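Local atomic coordinates of hypothetic aldehyde deformylating oxygenase (Sulfolobus tokodaii, PDB entry 5V4T), a protein that binds iron in a ferritin-like helical bundle and probably acts as a diiron oxidoreductase, with reported aldehyde deformylating oxygenase activity. Residues Lys17-His22 with Asp182-Leu187; Asn65-Glu70 with Tyr129-Phe134; Ala115-Lys120 with Val195-Glu200. All blocks are in the same frame, centred on the assembly; numbering follows the deposited sequence.

Contact 1: residues Lys17-His22 with Asp182-Leu187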
loop_
_atom_site.group_PDB
_atom_site.type_symbol
_atom_site.label_atom_id
_atom_site.label_comp_id
_atom_site.label_asym_id
_atom_site.label_seq_id
_atom_site.Cartn_x
_atom_site.Cartn_y
_atom_site.Cartn_z
ATOM N N LYS A 17 9.430 -10.600 -1.701
ATOM C CA LYS A 17 8.190 -11.260 -1.461
ATOM C C LYS A 17 7.482 -10.713 -0.253
ATOM O O LYS A 17 6.257 -10.633 -0.237
ATOM C CB LYS A 17 8.399 -12.774 -1.261
ATOM C CG LYS A 17 8.688 -13.495 -2.550
ATOM C CD LYS A 17 8.849 -14.991 -2.259
ATOM C CE LYS A 17 7.512 -15.627 -1.939
ATOM N NZ LYS A 17 7.683 -17.097 -1.667
ATOM N N TYR A 18 8.228 -10.370 0.786
ATOM C CA TYR A 18 7.591 -9.869 2.017
ATOM C C TYR A 18 6.859 -8.554 1.783
ATOM O O TYR A 18 5.671 -8.403 2.131
ATOM C CB TYR A 18 8.600 -9.674 3.082
ATOM C CG TYR A 18 8.083 -9.070 4.366
ATOM C CD1 TYR A 18 7.292 -9.826 5.245
ATOM C CD2 TYR A 18 8.298 -7.731 4.672
ATOM C CE1 TYR A 18 6.843 -9.275 6.422
ATOM C CE2 TYR A 18 7.843 -7.182 5.875
ATOM C CZ TYR A 18 7.090 -7.990 6.731
ATOM O OH TYR A 18 6.579 -7.469 7.916
ATOM N N LEU A 19 7.550 -7.685 1.075
ATOM C CA LEU A 19 6.949 -6.394 0.734
ATOM C C LEU A 19 5.816 -6.546 -0.260
ATOM O O LEU A 19 4.799 -5.893 -0.159
ATOM C CB LEU A 19 7.987 -5.403 0.219
ATOM C CG LEU A 19 8.922 -4.902 1.291
ATOM C CD1 LEU A 19 10.078 -4.211 0.601
ATOM C CD2 LEU A 19 8.213 -3.995 2.310
ATOM N N SER A 20 5.966 -7.402 -1.267
ATOM C CA SER A 20 4.923 -7.641 -2.233
ATOM C C SER A 20 3.645 -8.160 -1.564
ATOM O O SER A 20 2.533 -7.806 -1.979
ATOM C CB SER A 20 5.359 -8.609 -3.324
ATOM O OG SER A 20 6.460 -8.074 -4.020
ATOM N N ALA A 21 3.799 -8.988 -0.522
ATOM C CA ALA A 21 2.613 -9.511 0.173
ATOM C C ALA A 21 1.797 -8.394 0.847
ATOM O O ALA A 21 0.576 -8.574 1.090
ATOM C CB ALA A 21 3.044 -10.505 1.250
ATOM N N HIS A 22 2.407 -7.270 1.150
ATOM C CA HIS A 22 1.655 -6.097 1.644
ATOM C C HIS A 22 0.730 -5.525 0.583
ATOM O O HIS A 22 -0.311 -4.978 0.909
ATOM C CB HIS A 22 2.576 -5.001 2.193
ATOM C CG HIS A 22 3.304 -5.389 3.443
ATOM N ND1 HIS A 22 4.191 -6.454 3.507
ATOM C CD2 HIS A 22 3.368 -4.775 4.651
ATOM C CE1 HIS A 22 4.696 -6.521 4.729
ATOM N NE2 HIS A 22 4.230 -5.497 5.431
ATOM N N ASP A 182 13.224 -7.383 10.120
ATOM C CA ASP A 182 14.113 -8.503 9.827
ATOM C C ASP A 182 14.089 -8.882 8.339
ATOM O O ASP A 182 15.071 -9.438 7.847
ATOM C CB ASP A 182 13.777 -9.705 10.720
ATOM C CG ASP A 182 14.146 -9.463 12.171
ATOM O OD1 ASP A 182 14.927 -8.535 12.417
ATOM O OD2 ASP A 182 13.648 -10.184 13.053
ATOM N N LYS A 183 12.968 -8.629 7.651
ATOM C CA LYS A 183 12.840 -8.871 6.181
ATOM C C LYS A 183 13.348 -7.740 5.318
ATOM O O LYS A 183 13.794 -7.983 4.217
ATOM C CB LYS A 183 11.375 -9.112 5.805
ATOM C CG LYS A 183 10.769 -10.403 6.368
ATOM C CD LYS A 183 11.710 -11.594 6.224
ATOM C CE LYS A 183 11.113 -12.860 6.842
ATOM N NZ LYS A 183 10.438 -13.648 5.787
ATOM N N ILE A 184 13.346 -6.512 5.850
ATOM C CA ILE A 184 13.690 -5.307 5.068
ATOM C C ILE A 184 15.179 -4.960 5.173
ATOM O O ILE A 184 15.798 -4.518 4.217
ATOM C CB ILE A 184 12.810 -4.096 5.503
ATOM C CG1 ILE A 184 11.314 -4.309 5.156
ATOM C CG2 ILE A 184 13.342 -2.823 4.883
ATOM C CD1 ILE A 184 10.361 -3.321 5.820
ATOM N N GLU A 185 15.757 -5.085 6.378
ATOM C CA GLU A 185 17.166 -4.784 6.574
ATOM C C GLU A 185 18.113 -5.557 5.664
ATOM O O GLU A 185 19.087 -4.993 5.200
ATOM C CB GLU A 185 17.583 -4.962 8.037
ATOM C CG GLU A 185 17.035 -3.890 8.937
ATOM C CD GLU A 185 17.556 -4.026 10.362
ATOM O OE1 GLU A 185 17.748 -5.176 10.859
ATOM O OE2 GLU A 185 17.759 -2.968 10.971
ATOM N N PRO A 186 17.819 -6.823 5.367
ATOM C CA PRO A 186 18.691 -7.506 4.386
ATOM C C PRO A 186 18.694 -6.934 2.972
ATOM O O PRO A 186 19.592 -7.229 2.173
ATOM C CB PRO A 186 18.158 -8.938 4.395
ATOM C CG PRO A 186 17.593 -9.068 5.768
ATOM C CD PRO A 186 16.901 -7.747 5.996
ATOM N N LEU A 187 17.686 -6.137 2.629
ATOM C CA LEU A 187 17.719 -5.426 1.373
ATOM C C LEU A 187 18.623 -4.193 1.421
ATOM O O LEU A 187 18.774 -3.526 0.407
ATOM C CB LEU A 187 16.313 -5.015 0.954
ATOM C CG LEU A 187 15.214 -6.084 0.928
ATOM C CD1 LEU A 187 13.883 -5.578 0.410
ATOM C CD2 LEU A 187 15.638 -7.277 0.123
#
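K183 lies across one face of the Y18 ring with the first two carbons of its side chain. CG stands 3.8 Å from the centroid of the Y18 ring, over the face, which meets the geometry of a CH-pi contact, and K183 CB comes within 3.6 Å of Y18 CD2. The lysine chain bends at its second torsion (chi2 -44°), so that beyond CG it turns from the ring and its end leads outward. On the other side, chi1 of 176° swings the Y18 ring toward 182-187, and chi2 of 73° turns its face to the lysine. The opposite face is taken by H22, whose CE1 sits 3.4 Å above the plane of the Y18 ring, toward its rim. The imidazole is fixed there by its own N-H: H22 ND1 donates to Y18 O at 2.8 Å, with the acceptor close to the imidazole plane.

In the ferritin-like bundle this joins the N-terminal helix 10-23 to the short helix 181-184, which precedes the last long helix, 191-211. The 3-10 turn 185-187, with L187 N hydrogen-bonded to I184 O at 3.0 Å, brings L187 round to L19, which I184 also touches. The two branches of L19 divide the work: CD1 meets L187 CD1 tip to tip at 4.0 Å, whereas CD2 touches I184 CD1 at 4.2 Å, the side chains crossing nearly at right angles. I121 of helix 98-128 packs on both L19 and L187.

Contact 2: residues Asn65-Glu70 with Tyr129-Phe134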
loop_
_atom_site.group_PDB
_atom_site.type_symbol
_atom_site.label_atom_id
_atom_site.label_comp_id
_atom_site.label_asym_id
_atom_site.label_seq_id
_atom_site.Cartn_x
_atom_site.Cartn_y
_atom_site.Cartn_z
ATOM N N ASN A 65 -0.190 -11.493 -8.435
ATOM C CA ASN A 65 -0.585 -12.919 -8.477
ATOM C C ASN A 65 0.065 -13.593 -9.649
ATOM O O ASN A 65 0.580 -14.679 -9.514
ATOM C CB ASN A 65 -2.107 -12.974 -8.508
ATOM C CG ASN A 65 -2.648 -14.380 -8.599
ATOM O OD1 ASN A 65 -2.410 -15.201 -7.739
ATOM N ND2 ASN A 65 -3.345 -14.655 -9.658
ATOM N N GLU A 66 0.102 -12.940 -10.794
ATOM C CA GLU A 66 0.751 -13.502 -11.965
ATOM C C GLU A 66 2.250 -13.592 -11.828
ATOM O O GLU A 66 2.866 -14.584 -12.190
ATOM C CB GLU A 66 0.432 -12.680 -13.212
ATOM C CG GLU A 66 -1.037 -12.791 -13.639
ATOM C CD GLU A 66 -1.493 -14.244 -13.892
ATOM O OE1 GLU A 66 -0.667 -15.091 -14.370
ATOM O OE2 GLU A 66 -2.689 -14.538 -13.610
ATOM N N TYR A 67 2.876 -12.547 -11.282
ATOM C CA TYR A 67 4.292 -12.557 -11.159
ATOM C C TYR A 67 4.782 -13.709 -10.263
ATOM O O TYR A 67 5.829 -14.299 -10.566
ATOM C CB TYR A 67 4.826 -11.221 -10.589
ATOM C CG TYR A 67 6.319 -11.082 -10.736
ATOM C CD1 TYR A 67 6.882 -10.585 -11.897
ATOM C CD2 TYR A 67 7.188 -11.551 -9.732
ATOM C CE1 TYR A 67 8.275 -10.491 -12.052
ATOM C CE2 TYR A 67 8.587 -11.480 -9.889
ATOM C CZ TYR A 67 9.119 -10.946 -11.060
ATOM O OH TYR A 67 10.485 -10.915 -11.188
ATOM N N PHE A 68 4.080 -13.932 -9.167
ATOM C CA PHE A 68 4.514 -14.890 -8.145
ATOM C C PHE A 68 3.832 -16.269 -8.272
ATOM O O PHE A 68 3.929 -17.074 -7.341
ATOM C CB PHE A 68 4.352 -14.316 -6.764
ATOM C CG PHE A 68 5.335 -13.201 -6.490
ATOM C CD1 PHE A 68 6.682 -13.446 -6.364
ATOM C CD2 PHE A 68 4.900 -11.885 -6.416
ATOM C CE1 PHE A 68 7.596 -12.428 -6.112
ATOM C CE2 PHE A 68 5.821 -10.848 -6.139
ATOM C CZ PHE A 68 7.137 -11.109 -5.960
ATOM N N LYS A 69 3.213 -16.518 -9.413
ATOM C CA LYS A 69 2.714 -17.909 -9.721
ATOM C C LYS A 69 3.722 -18.981 -9.271
ATOM O O LYS A 69 3.354 -19.976 -8.666
ATOM C CB LYS A 69 2.515 -18.082 -11.242
ATOM C CG LYS A 69 1.266 -17.467 -11.841
ATOM C CD LYS A 69 0.056 -17.781 -10.990
ATOM C CE LYS A 69 -1.248 -17.469 -11.684
ATOM N NZ LYS A 69 -2.285 -17.521 -10.635
ATOM N N GLU A 70 4.990 -18.753 -9.617
ATOM C CA GLU A 70 6.110 -19.699 -9.410
ATOM C C GLU A 70 6.948 -19.499 -8.157
ATOM O O GLU A 70 8.025 -20.117 -7.952
ATOM C CB GLU A 70 6.941 -19.746 -10.688
ATOM C CG GLU A 70 6.054 -20.196 -11.856
ATOM C CD GLU A 70 6.780 -20.362 -13.178
ATOM O OE1 GLU A 70 7.919 -19.882 -13.311
ATOM O OE2 GLU A 70 6.205 -20.992 -14.105
ATOM N N TYR A 129 18.733 -5.393 -8.973
ATOM C CA TYR A 129 18.881 -6.807 -9.308
ATOM C C TYR A 129 18.409 -7.145 -10.712
ATOM O O TYR A 129 18.260 -8.313 -11.069
ATOM C CB TYR A 129 18.276 -7.719 -8.197
ATOM C CG TYR A 129 19.084 -7.626 -6.943
ATOM C CD1 TYR A 129 20.257 -8.404 -6.782
ATOM C CD2 TYR A 129 18.785 -6.693 -5.970
ATOM C CE1 TYR A 129 20.995 -8.283 -5.662
ATOM C CE2 TYR A 129 19.579 -6.540 -4.849
ATOM C CZ TYR A 129 20.702 -7.332 -4.715
ATOM O OH TYR A 129 21.503 -7.230 -3.607
ATOM N N ASN A 130 18.193 -6.135 -11.542
ATOM C CA ASN A 130 17.828 -6.354 -12.921
ATOM C C ASN A 130 16.619 -7.235 -13.168
ATOM O O ASN A 130 16.577 -7.965 -14.163
ATOM C CB ASN A 130 19.065 -6.890 -13.677
ATOM C CG ASN A 130 20.257 -5.986 -13.485
ATOM O OD1 ASN A 130 21.287 -6.396 -12.958
ATOM N ND2 ASN A 130 20.083 -4.733 -13.801
ATOM N N LEU A 131 15.593 -7.093 -12.307
ATOM C CA LEU A 131 14.333 -7.778 -12.469
ATOM C C LEU A 131 13.408 -6.895 -13.319
ATOM O O LEU A 131 12.638 -6.108 -12.801
ATOM C CB LEU A 131 13.674 -8.094 -11.145
ATOM C CG LEU A 131 14.537 -9.010 -10.230
ATOM C CD1 LEU A 131 14.049 -9.063 -8.830
ATOM C CD2 LEU A 131 14.563 -10.419 -10.871
ATOM N N LEU A 132 13.534 -6.989 -14.619
ATOM C CA LEU A 132 13.018 -5.938 -15.480
ATOM C C LEU A 132 11.513 -5.858 -15.558
ATOM O O LEU A 132 10.972 -4.755 -15.484
ATOM C CB LEU A 132 13.552 -6.056 -16.905
ATOM C CG LEU A 132 15.053 -5.993 -17.007
ATOM C CD1 LEU A 132 15.487 -5.995 -18.469
ATOM C CD2 LEU A 132 15.640 -4.765 -16.308
ATOM N N LYS A 133 10.821 -6.991 -15.711
ATOM C CA LYS A 133 9.372 -6.975 -15.759
ATOM C C LYS A 133 8.810 -6.573 -14.416
ATOM O O LYS A 133 7.836 -5.842 -14.359
ATOM C CB LYS A 133 8.841 -8.349 -16.181
ATOM C CG LYS A 133 9.240 -8.670 -17.602
ATOM C CD LYS A 133 8.762 -10.084 -17.922
ATOM C CE LYS A 133 9.393 -10.581 -19.183
ATOM N NZ LYS A 133 8.935 -11.991 -19.383
ATOM N N PHE A 134 9.402 -7.049 -13.334
ATOM C CA PHE A 134 8.930 -6.670 -12.015
ATOM C C PHE A 134 9.052 -5.155 -11.855
ATOM O O PHE A 134 8.122 -4.481 -11.387
ATOM C CB PHE A 134 9.680 -7.396 -10.906
ATOM C CG PHE A 134 9.045 -7.232 -9.551
ATOM C CD1 PHE A 134 7.917 -7.940 -9.180
ATOM C CD2 PHE A 134 9.549 -6.307 -8.685
ATOM C CE1 PHE A 134 7.361 -7.798 -7.926
ATOM C CE2 PHE A 134 9.003 -6.145 -7.446
ATOM C CZ PHE A 134 7.931 -6.918 -7.044
#
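Y67 and F134 bury most of the surface here, and with F68 they form an aromatic cluster that joins the end of helix 49-67 to the start of helix 132-155. F134 turns its edge to the face of Y67: the ring centroids are 4.8 Å apart and the planes meet at 60°, an edge-to-face pair. The atom that enters is F134 CD1, 3.5 Å above the Y67 plane and over its centre. F134 CB adds a second touch farther out on the phenol, 3.6 Å from Y67 CE1. Both side chains start out with CG anti to the backbone N (chi1 -167° for Y67, -169° for F134), and they cross at about a right angle.

F68, next to Y67 in the chain, approaches F134 obliquely, with CE2 3.9 Å from F134 CE1. Its ring also receives Y67, whose CD2 lies 3.6 Å above the centre of the F68 plane; one face of Y67 thus takes F134 CD1 and one face of F68 takes Y67 CD2. L131, at the N-cap position of helix 132-155, brings CD2 to 4.1 Å from Y67 OH. Helix 98-128 is closed by a Schellman motif with N130, at positive phi, as C-prime residue and L131 N bonded to S126 O. The polar end of the buried Y67 is satisfied by D2 near the N-terminus: D2 OD2 is hydrogen-bonded to both Y67 OH and the backbone N of F134, while D2 OD1 takes K133 N.

Contact 3: residues Ala115-Lys120 with Val195-Glu200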
loop_
_atom_site.group_PDB
_atom_site.type_symbol
_atom_site.label_atom_id
_atom_site.label_comp_id
_atom_site.label_asym_id
_atom_site.label_seq_id
_atom_site.Cartn_x
_atom_site.Cartn_y
_atom_site.Cartn_z
ATOM N N ALA A 115 2.382 2.687 1.104
ATOM C CA ALA A 115 2.646 2.181 -0.266
ATOM C C ALA A 115 3.780 2.938 -0.895
ATOM O O ALA A 115 4.584 2.346 -1.624
ATOM C CB ALA A 115 1.415 2.222 -1.157
ATOM N N THR A 116 3.873 4.261 -0.663
ATOM C CA THR A 116 4.929 5.068 -1.188
ATOM C C THR A 116 6.303 4.519 -0.787
ATOM O O THR A 116 7.203 4.341 -1.630
ATOM C CB THR A 116 4.769 6.566 -0.759
ATOM O OG1 THR A 116 3.469 7.034 -1.169
ATOM C CG2 THR A 116 5.872 7.395 -1.355
ATOM N N VAL A 117 6.439 4.142 0.498
ATOM C CA VAL A 117 7.677 3.540 0.995
ATOM C C VAL A 117 7.936 2.129 0.428
ATOM O O VAL A 117 9.034 1.838 -0.064
ATOM C CB VAL A 117 7.676 3.534 2.517
ATOM C CG1 VAL A 117 8.843 2.729 3.061
ATOM C CG2 VAL A 117 7.717 4.969 2.989
ATOM N N GLY A 118 6.902 1.307 0.423
ATOM C CA GLY A 118 7.047 -0.055 -0.049
ATOM C C GLY A 118 7.401 -0.097 -1.521
ATOM O O GLY A 118 8.276 -0.860 -1.977
ATOM N N LEU A 119 6.748 0.754 -2.298
ATOM C CA LEU A 119 6.991 0.817 -3.738
ATOM C C LEU A 119 8.390 1.376 -4.044
ATOM O O LEU A 119 9.072 0.933 -4.974
ATOM C CB LEU A 119 5.927 1.656 -4.446
ATOM C CG LEU A 119 4.562 0.999 -4.473
ATOM C CD1 LEU A 119 3.455 1.947 -4.863
ATOM C CD2 LEU A 119 4.568 -0.193 -5.403
ATOM N N LYS A 120 8.841 2.368 -3.261
ATOM C CA LYS A 120 10.227 2.861 -3.382
ATOM C C LYS A 120 11.199 1.713 -3.197
ATOM O O LYS A 120 12.145 1.547 -3.991
ATOM C CB LYS A 120 10.496 3.937 -2.310
ATOM C CG LYS A 120 11.987 4.181 -2.043
ATOM C CD LYS A 120 12.148 5.055 -0.768
ATOM C CE LYS A 120 13.569 5.050 -0.202
ATOM N NZ LYS A 120 14.408 5.814 -1.190
ATOM N N VAL A 195 11.440 5.261 8.455
ATOM C CA VAL A 195 10.537 5.996 9.305
ATOM C C VAL A 195 10.713 7.509 9.158
ATOM O O VAL A 195 9.732 8.236 9.111
ATOM C CB VAL A 195 10.681 5.560 10.804
ATOM C CG1 VAL A 195 9.867 6.442 11.733
ATOM C CG2 VAL A 195 10.272 4.076 10.938
ATOM N N ASN A 196 11.963 7.991 9.001
ATOM C CA ASN A 196 12.150 9.410 8.688
ATOM C C ASN A 196 11.455 9.823 7.410
ATOM O O ASN A 196 10.875 10.899 7.366
ATOM C CB ASN A 196 13.630 9.847 8.643
ATOM C CG ASN A 196 14.360 9.601 9.950
ATOM O OD1 ASN A 196 13.764 9.452 11.014
ATOM N ND2 ASN A 196 15.657 9.503 9.850
ATOM N N LEU A 197 11.558 9.010 6.366
ATOM C CA LEU A 197 10.830 9.271 5.143
ATOM C C LEU A 197 9.328 9.278 5.377
ATOM O O LEU A 197 8.649 10.178 4.878
ATOM C CB LEU A 197 11.221 8.230 4.091
ATOM C CG LEU A 197 10.305 8.247 2.880
ATOM C CD1 LEU A 197 10.361 9.543 2.095
ATOM C CD2 LEU A 197 10.780 7.115 2.036
ATOM N N MET A 198 8.817 8.327 6.159
ATOM C CA MET A 198 7.400 8.314 6.459
ATOM C C MET A 198 6.958 9.597 7.098
ATOM O O MET A 198 5.864 10.088 6.799
ATOM C CB MET A 198 7.002 7.095 7.279
ATOM C CG MET A 198 7.171 5.795 6.530
ATOM S SD MET A 198 7.019 4.402 7.667
ATOM C CE MET A 198 5.266 4.285 7.690
ATOM N N GLU A 199 7.777 10.159 8.017
ATOM C CA GLU A 199 7.403 11.404 8.657
ATOM C C GLU A 199 7.305 12.528 7.680
ATOM O O GLU A 199 6.450 13.365 7.785
ATOM C CB GLU A 199 8.448 11.707 9.736
ATOM C CG GLU A 199 8.416 10.716 10.859
ATOM C CD GLU A 199 7.385 11.096 11.961
ATOM O OE1 GLU A 199 6.575 12.067 11.826
ATOM O OE2 GLU A 199 7.484 10.448 13.012
ATOM N N GLU A 200 8.216 12.579 6.695
ATOM C CA GLU A 200 8.170 13.604 5.695
ATOM C C GLU A 200 6.944 13.453 4.780
ATOM O O GLU A 200 6.308 14.395 4.386
ATOM C CB GLU A 200 9.442 13.633 4.903
ATOM C CG GLU A 200 10.635 13.903 5.816
ATOM C CD GLU A 200 11.020 15.351 6.259
ATOM O OE1 GLU A 200 10.193 16.381 6.300
ATOM O OE2 GLU A 200 12.283 15.379 6.603
#
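The hydroxyl OG1 of T116 is hydrogen-bonded to E111 O, with weak bonds to G112 O and to R205 NH2 of helix 191-211; it stands beside V117 and one turn before K120, the two residues that carry 115-120 against 195-200. Between the two segments themselves the touching is apolar. V117 sends one branch across: CG2 is 3.7 Å from M198 CG and 3.9 Å from L197 CD2. That methyl is the one anti to the carbonyl carbon, since CG1 occupies the position anti to the backbone N (chi1 171°). V117 and M198 cross nearly at right angles, whereas V117 and L197 slide past each other in opposite directions. L197 CD2 is shared, also meeting K120 CD at 3.7 Å. The lysine contributes only its aliphatic length here; it is extended as far as CE and bent at the last torsion (chi4 70°), and NZ makes a salt bridge with E124.

The local axes approach to 10.4 Å with their directions 135° apart, an oblique antiparallel packing of two helices in this ferritin-like bundle. Helix 159-179 packs on M198 through F170, A173 and V177, while L119 packs on helix 132-155.

Overall arrangement
Contacts 1 and 2 meet directly, although their centres are 15 Å apart: S20 OG lies 3.5 Å from F68 CE2 and 3.6 Å from F134 CZ, so helix 10-23 packs on the aromatic cluster. Contact 3 touches neither; its centre is 14 Å from that of contact 1 and 22 Å from that of contact 2. Along the chain, contact 2 is nested within the loop closed by contact 1, whereas contact 3 crosses both. Contacts 1 and 2 lie away from the iron site. Contact 3 is nearer, the V117 side chain being about 14 Å from the iron and about 11 Å from that of the ligand E111.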